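Local structure of 3-methylaspartate ammonia-lyase (Citrobacter amalonaticus, 1KKO) at residues A108-P111 / N112-F116; S146-L149 / K150-V154. The protein catalyses the reversible, magnesium-dependent elimination of ammonia from L-threo-3-methylaspartate to give mesaconate, a step of glutamate degradation. One frame throughout, in Å; residues are numbered along the deposited sequence.

Interaction 1. Residues A108-P111 / N112-F116; sequences AFLP and NARFF
Phe109 and Ala113 meet where the chain turns into helix 110-118. The methyl CB of Ala113 lies over one face of the Phe109 ring, a CH-pi contact with CB 4.1 Å from the ring centroid, displaced toward the rim. Phe109 CG stands opposite the backbone N (chi1 168°), beside the carbonyl carbon, which carries the ring to the Ala113 methyl. On another side of the helix, Arg114 folds back over the residues before it. The bend at chi3 (-74°) sets one guanidinium face above Leu110 CB. Arg114 NH1 is then 3.8 Å from Leu110 CD2, and Arg114 NH2 is 4.0 Å from Pro111 CG. Backbone hydrogen bonds set the helical spacing that brings residues four apart together. Ala113 N, Arg114 N and Phe115 N donate to Phe109 O, Leu110 O and Pro111 O respectively, the second at 2.9 Å. Two waters sit at the helix start. One bridges Ala108 O and Asn112 ND2. The other accepts from Asn112 N at 2.8 Å and gives a weak bond to Ala108 O. Further out, Arg104 binds Asn112 OD1, and the Asp105 carbonyl takes Asn112 ND2. Glu157 accepts from the backbone N of Phe109 and of Leu110. Trp158, Leu139 and His339 pack on Phe109. This is the N-terminal start of an alpha-helix, with a proline in its first turn and successive i to i+4 backbone bonds, in the N-terminal part of an enolase-superfamily chain.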
ATOM      1  N   ALA A 108     -20.010 -22.876  -6.320  1.00 15.25           N
ATOM      2  CA  ALA A 108     -19.301 -22.587  -7.548  1.00 15.08           C
ATOM      3  C   ALA A 108     -19.199 -21.076  -7.701  1.00 14.54           C
ATOM      4  O   ALA A 108     -19.966 -20.324  -7.097  1.00 14.41           O
ATOM      5  CB  ALA A 108     -20.024 -23.199  -8.746  1.00 15.28           C
ATOM      6  N   PHE A 109     -18.270 -20.664  -8.552  1.00 13.88           N
ATOM      7  CA  PHE A 109     -18.021 -19.253  -8.821  1.00 13.76           C
ATOM      8  C   PHE A 109     -18.588 -18.731 -10.133  1.00 13.66           C
ATOM      9  O   PHE A 109     -19.248 -17.702 -10.158  1.00 13.78           O
ATOM     10  CB  PHE A 109     -16.517 -19.026  -8.809  1.00 13.57           C
ATOM     11  CG  PHE A 109     -16.081 -17.689  -9.353  1.00 12.88           C
ATOM     12  CD1 PHE A 109     -16.497 -16.518  -8.753  1.00 11.97           C
ATOM     13  CD2 PHE A 109     -15.228 -17.609 -10.433  1.00 13.48           C
ATOM     14  CE1 PHE A 109     -16.086 -15.293  -9.246  1.00 12.23           C
ATOM     15  CE2 PHE A 109     -14.813 -16.391 -10.910  1.00 12.91           C
ATOM     16  CZ  PHE A 109     -15.240 -15.232 -10.314  1.00 12.54           C
ATOM     17  N   LEU A 110     -18.353 -19.466 -11.217  1.00 14.34           N
ATOM     18  CA  LEU A 110     -18.669 -18.943 -12.543  1.00 15.18           C
ATOM     19  C   LEU A 110     -20.127 -18.567 -12.789  1.00 15.30           C
ATOM     20  O   LEU A 110     -20.384 -17.508 -13.337  1.00 15.26           O
ATOM     21  CB  LEU A 110     -18.190 -19.908 -13.628  1.00 15.66           C
ATOM     22  CG  LEU A 110     -16.851 -19.583 -14.283  1.00 17.53           C
ATOM     23  CD1 LEU A 110     -16.467 -20.694 -15.244  1.00 18.90           C
ATOM     24  CD2 LEU A 110     -16.902 -18.240 -15.023  1.00 18.23           C
ATOM     25  N   PRO A 111     -21.095 -19.413 -12.436  1.00 15.12           N
ATOM     26  CA  PRO A 111     -22.492 -19.028 -12.646  1.00 15.58           C
ATOM     27  C   PRO A 111     -22.822 -17.707 -11.958  1.00 15.07           C
ATOM     28  O   PRO A 111     -23.471 -16.853 -12.545  1.00 15.71           O
ATOM     29  CB  PRO A 111     -23.285 -20.212 -12.073  1.00 15.86           C
ATOM     30  CG  PRO A 111     -22.377 -21.334 -12.177  1.00 16.62           C
ATOM     31  CD  PRO A 111     -20.982 -20.783 -11.908  1.00 15.57           C
ATOM     32  N   ASN A 112     -22.356 -17.515 -10.726  1.00 14.31           N
ATOM     33  CA  ASN A 112     -22.624 -16.258 -10.039  1.00 14.02           C
ATOM     34  C   ASN A 112     -21.926 -15.079 -10.725  1.00 13.55           C
ATOM     35  O   ASN A 112     -22.489 -13.995 -10.859  1.00 13.61           O
ATOM     36  CB  ASN A 112     -22.152 -16.325  -8.590  1.00 14.09           C
ATOM     37  CG  ASN A 112     -23.003 -17.220  -7.732  1.00 14.71           C
ATOM     38  OD1 ASN A 112     -24.176 -17.454  -8.035  1.00 16.33           O
ATOM     39  ND2 ASN A 112     -22.441 -17.665  -6.606  1.00 15.46           N
ATOM     40  N   ALA A 113     -20.685 -15.295 -11.127  1.00 13.20           N
ATOM     41  CA  ALA A 113     -19.947 -14.232 -11.812  1.00 13.79           C
ATOM     42  C   ALA A 113     -20.653 -13.815 -13.100  1.00 13.57           C
ATOM     43  O   ALA A 113     -20.799 -12.624 -13.380  1.00 13.70           O
ATOM     44  CB  ALA A 113     -18.540 -14.678 -12.110  1.00 13.91           C
ATOM     45  N   ARG A 114     -21.109 -14.798 -13.876  1.00 14.17           N
ATOM     46  CA  ARG A 114     -21.834 -14.511 -15.108  1.00 14.84           C
ATOM     47  C   ARG A 114     -23.146 -13.782 -14.841  1.00 14.37           C
ATOM     48  O   ARG A 114     -23.501 -12.838 -15.551  1.00 14.73           O
ATOM     49  CB  ARG A 114     -22.122 -15.796 -15.872  1.00 15.70           C
ATOM     50  CG  ARG A 114     -20.919 -16.364 -16.592  1.00 17.65           C
ATOM     51  CD  ARG A 114     -21.305 -17.473 -17.568  1.00 21.37           C
ATOM     52  NE  ARG A 114     -21.659 -18.698 -16.861  1.00 23.97           N
ATOM     53  CZ  ARG A 114     -20.852 -19.741 -16.719  1.00 24.94           C
ATOM     54  NH1 ARG A 114     -19.642 -19.734 -17.265  1.00 26.30           N
ATOM     55  NH2 ARG A 114     -21.256 -20.806 -16.031  1.00 25.13           N
ATOM     56  N   PHE A 115     -23.857 -14.188 -13.796  1.00 14.26           N
ATOM     57  CA  PHE A 115     -25.126 -13.560 -13.486  1.00 14.31           C
ATOM     58  C   PHE A 115     -24.953 -12.072 -13.262  1.00 13.47           C
ATOM     59  O   PHE A 115     -25.638 -11.259 -13.867  1.00 14.29           O
ATOM     60  CB  PHE A 115     -25.793 -14.207 -12.274  1.00 14.08           C
ATOM     61  CG  PHE A 115     -26.997 -13.465 -11.797  1.00 14.60           C
ATOM     62  CD1 PHE A 115     -28.232 -13.663 -12.393  1.00 15.98           C
ATOM     63  CD2 PHE A 115     -26.903 -12.546 -10.776  1.00 15.07           C
ATOM     64  CE1 PHE A 115     -29.330 -12.967 -11.968  1.00 17.46           C
ATOM     65  CE2 PHE A 115     -28.006 -11.844 -10.356  1.00 15.66           C
ATOM     66  CZ  PHE A 115     -29.224 -12.065 -10.955  1.00 16.30           C
ATOM     67  N   PHE A 116     -24.014 -11.702 -12.399  1.00 13.55           N
ATOM     68  CA  PHE A 116     -23.804 -10.287 -12.138  1.00 13.49           C
ATOM     69  C   PHE A 116     -23.133  -9.559 -13.283  1.00 13.74           C
ATOM     70  O   PHE A 116     -23.317  -8.360 -13.422  1.00 14.27           O
ATOM     71  CB  PHE A 116     -23.039 -10.083 -10.826  1.00 13.78           C
ATOM     72  CG  PHE A 116     -23.859 -10.426  -9.633  1.00 12.78           C
ATOM     73  CD1 PHE A 116     -24.879  -9.596  -9.227  1.00 13.28           C
ATOM     74  CD2 PHE A 116     -23.659 -11.605  -8.948  1.00 12.71           C
ATOM     75  CE1 PHE A 116     -25.671  -9.927  -8.141  1.00 12.97           C
ATOM     76  CE2 PHE A 116     -24.459 -11.946  -7.864  1.00 13.35           C
ATOM     77  CZ  PHE A 116     -25.456 -11.107  -7.468  1.00 13.24           C
TER
HETATM   78  O   HOH W   1     -19.595 -17.668  -5.962  1.00 13.81           O
HETATM   79  O   HOH W   2     -21.859 -19.684  -9.043  1.00 15.94           O

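Interaction 2. Residues S146-L149 / K150-V154; sequences SGRL and KTEVV
Glu152 reaches back to Leu149 N, the backbone donor of the N-cap residue of helix 150-157. This is one half of a capping box, in which a side chain at N3 accepts from the N-cap NH. Leucine at the cap supplies no side-chain acceptor for the other half. Glu152 OE1 accepts a hydrogen bond from Leu149 N at 2.9 Å through its anti lone pair, and the bond is nearly straight (172°). A carboxylate here would probably also be favoured by the positive end of the helix dipole. A water donates to Gly147 O at 3.2 Å; its approach to Glu152 OE1 is unusually short, so that part of the bridge is doubtful. Gly147 takes positive phi as the chain leaves helix 128-146. Leu149 O accepts from Val153 N at 3.1 Å. The buried Thr151 OG1 has no partner. Outside the segments, His373 ND1 accepts from Thr151 N, and Asp140 makes a salt bridge with Lys150 NZ. Ser146 OG lies in the guanidinium plane at the NE-NH2 edge of Arg148, accepting from NE and, weakly, from NH2; NH1 makes a salt bridge with Asp156. Ser146 OG is bonded to Thr142 O as well. The bend of Arg148 at chi3 (-70°) turns one guanidinium face to the helix, where Val153 CG2 sits 3.8 Å above the plane, over its centre.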
ATOM      1  N   SER A 146     -15.139 -23.836   0.534  1.00 16.20           N
ATOM      2  CA  SER A 146     -14.658 -25.161   0.137  1.00 17.28           C
ATOM      3  C   SER A 146     -13.232 -25.515   0.522  1.00 18.10           C
ATOM      4  O   SER A 146     -12.698 -26.525   0.041  1.00 20.04           O
ATOM      5  CB  SER A 146     -14.788 -25.274  -1.375  1.00 17.26           C
ATOM      6  OG  SER A 146     -13.991 -24.290  -2.023  1.00 17.23           O
ATOM      7  N   GLY A 147     -12.606 -24.726   1.384  1.00 18.65           N
ATOM      8  CA  GLY A 147     -11.247 -25.012   1.794  1.00 18.74           C
ATOM      9  C   GLY A 147     -10.226 -24.912   0.677  1.00 18.52           C
ATOM     10  O   GLY A 147      -9.186 -25.578   0.712  1.00 20.46           O
ATOM     11  N   ARG A 148     -10.521 -24.085  -0.320  1.00 16.56           N
ATOM     12  CA  ARG A 148      -9.594 -23.877  -1.417  1.00 15.17           C
ATOM     13  C   ARG A 148      -9.078 -22.458  -1.415  1.00 14.70           C
ATOM     14  O   ARG A 148      -9.704 -21.579  -0.858  1.00 14.99           O
ATOM     15  CB  ARG A 148     -10.286 -24.116  -2.757  1.00 14.80           C
ATOM     16  CG  ARG A 148     -10.566 -25.579  -3.067  1.00 14.48           C
ATOM     17  CD  ARG A 148     -11.267 -25.778  -4.400  1.00 15.14           C
ATOM     18  NE  ARG A 148     -12.634 -25.289  -4.355  1.00 14.34           N
ATOM     19  CZ  ARG A 148     -13.452 -25.212  -5.401  1.00 14.60           C
ATOM     20  NH1 ARG A 148     -13.027 -25.593  -6.596  1.00 16.47           N
ATOM     21  NH2 ARG A 148     -14.687 -24.778  -5.263  1.00 15.20           N
ATOM     22  N   LEU A 149      -7.935 -22.258  -2.048  1.00 13.25           N
ATOM     23  CA  LEU A 149      -7.456 -20.909  -2.294  1.00 12.93           C
ATOM     24  C   LEU A 149      -8.188 -20.374  -3.516  1.00 12.35           C
ATOM     25  O   LEU A 149      -8.650 -21.141  -4.358  1.00 12.63           O
ATOM     26  CB  LEU A 149      -5.968 -20.917  -2.591  1.00 13.61           C
ATOM     27  CG  LEU A 149      -5.111 -21.662  -1.574  1.00 15.50           C
ATOM     28  CD1 LEU A 149      -3.650 -21.501  -1.907  1.00 16.06           C
ATOM     29  CD2 LEU A 149      -5.401 -21.194  -0.161  1.00 17.25           C
ATOM     30  N   LYS A 150      -8.277 -19.060  -3.646  1.00 11.57           N
ATOM     31  CA  LYS A 150      -8.911 -18.482  -4.822  1.00 11.27           C
ATOM     32  C   LYS A 150      -8.263 -19.005  -6.109  1.00 11.76           C
ATOM     33  O   LYS A 150      -8.964 -19.317  -7.067  1.00 11.71           O
ATOM     34  CB  LYS A 150      -8.861 -16.964  -4.760  1.00 11.12           C
ATOM     35  CG  LYS A 150      -9.844 -16.373  -3.743  1.00 11.34           C
ATOM     36  CD  LYS A 150      -9.800 -14.841  -3.727  1.00 11.61           C
ATOM     37  CE  LYS A 150      -8.539 -14.280  -3.081  1.00 12.18           C
ATOM     38  NZ  LYS A 150      -8.420 -14.659  -1.651  1.00 12.61           N
ATOM     39  N   THR A 151      -6.942 -19.136  -6.120  1.00 11.79           N
ATOM     40  CA  THR A 151      -6.253 -19.646  -7.301  1.00 12.93           C
ATOM     41  C   THR A 151      -6.780 -21.024  -7.678  1.00 12.76           C
ATOM     42  O   THR A 151      -6.938 -21.339  -8.861  1.00 13.21           O
ATOM     43  CB  THR A 151      -4.736 -19.755  -7.057  1.00 13.99           C
ATOM     44  OG1 THR A 151      -4.449 -20.614  -5.953  1.00 21.17           O
ATOM     45  CG2 THR A 151      -4.157 -18.504  -6.647  1.00 12.56           C
ATOM     46  N   GLU A 152      -6.999 -21.864  -6.672  1.00 13.07           N
ATOM     47  CA  GLU A 152      -7.457 -23.239  -6.907  1.00 13.03           C
ATOM     48  C   GLU A 152      -8.855 -23.265  -7.477  1.00 13.07           C
ATOM     49  O   GLU A 152      -9.182 -24.120  -8.309  1.00 13.78           O
ATOM     50  CB  GLU A 152      -7.395 -24.042  -5.608  1.00 13.52           C
ATOM     51  CG  GLU A 152      -5.975 -24.299  -5.144  1.00 15.05           C
ATOM     52  CD  GLU A 152      -5.925 -25.057  -3.840  1.00 16.87           C
ATOM     53  OE1 GLU A 152      -6.614 -24.651  -2.893  1.00 16.45           O
ATOM     54  OE2 GLU A 152      -5.213 -26.076  -3.772  1.00 20.96           O
ATOM     55  N   VAL A 153      -9.709 -22.361  -7.044  1.00 13.07           N
ATOM     56  CA  VAL A 153     -11.054 -22.315  -7.576  1.00 12.86           C
ATOM     57  C   VAL A 153     -10.987 -22.023  -9.066  1.00 13.12           C
ATOM     58  O   VAL A 153     -11.708 -22.645  -9.859  1.00 13.68           O
ATOM     59  CB  VAL A 153     -11.911 -21.240  -6.875  1.00 12.59           C
ATOM     60  CG1 VAL A 153     -13.257 -21.095  -7.561  1.00 12.61           C
ATOM     61  CG2 VAL A 153     -12.108 -21.573  -5.402  1.00 12.91           C
ATOM     62  N   VAL A 154     -10.126 -21.087  -9.459  1.00 13.08           N
ATOM     63  CA  VAL A 154      -9.986 -20.739 -10.863  1.00 13.45           C
ATOM     64  C   VAL A 154      -9.456 -21.946 -11.626  1.00 14.02           C
ATOM     65  O   VAL A 154      -9.992 -22.322 -12.666  1.00 14.10           O
ATOM     66  CB  VAL A 154      -9.073 -19.522 -11.070  1.00 12.69           C
ATOM     67  CG1 VAL A 154      -8.891 -19.238 -12.559  1.00 12.68           C
ATOM     68  CG2 VAL A 154      -9.652 -18.300 -10.383  1.00 13.48           C
TER
HETATM   69  O   HOH W   3      -6.327 -25.860  -0.675  1.00 34.29           O

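Overall arrangement
Interaction 1 and interaction 2 start two helices, 110-118 and 150-157, and their centres are about 15 Å apart. They touch directly: Phe109 CB is 4.1 Å from Val153 CG1. Helix 128-146 runs between them in the sequence and packs against both: its Leu139 and Thr142 touch Phe109 and Val153 alike. Glu157, at the end of helix 150-157, ties that helix back to the start of helix 110-118. Both contacts face helices of the barrel part, 339-351 for interaction 1, 365-378 and 392-410 for interaction 2. Both are away from the magnesium and substrate sites. They join the N-terminal part to the barrel's outer helices.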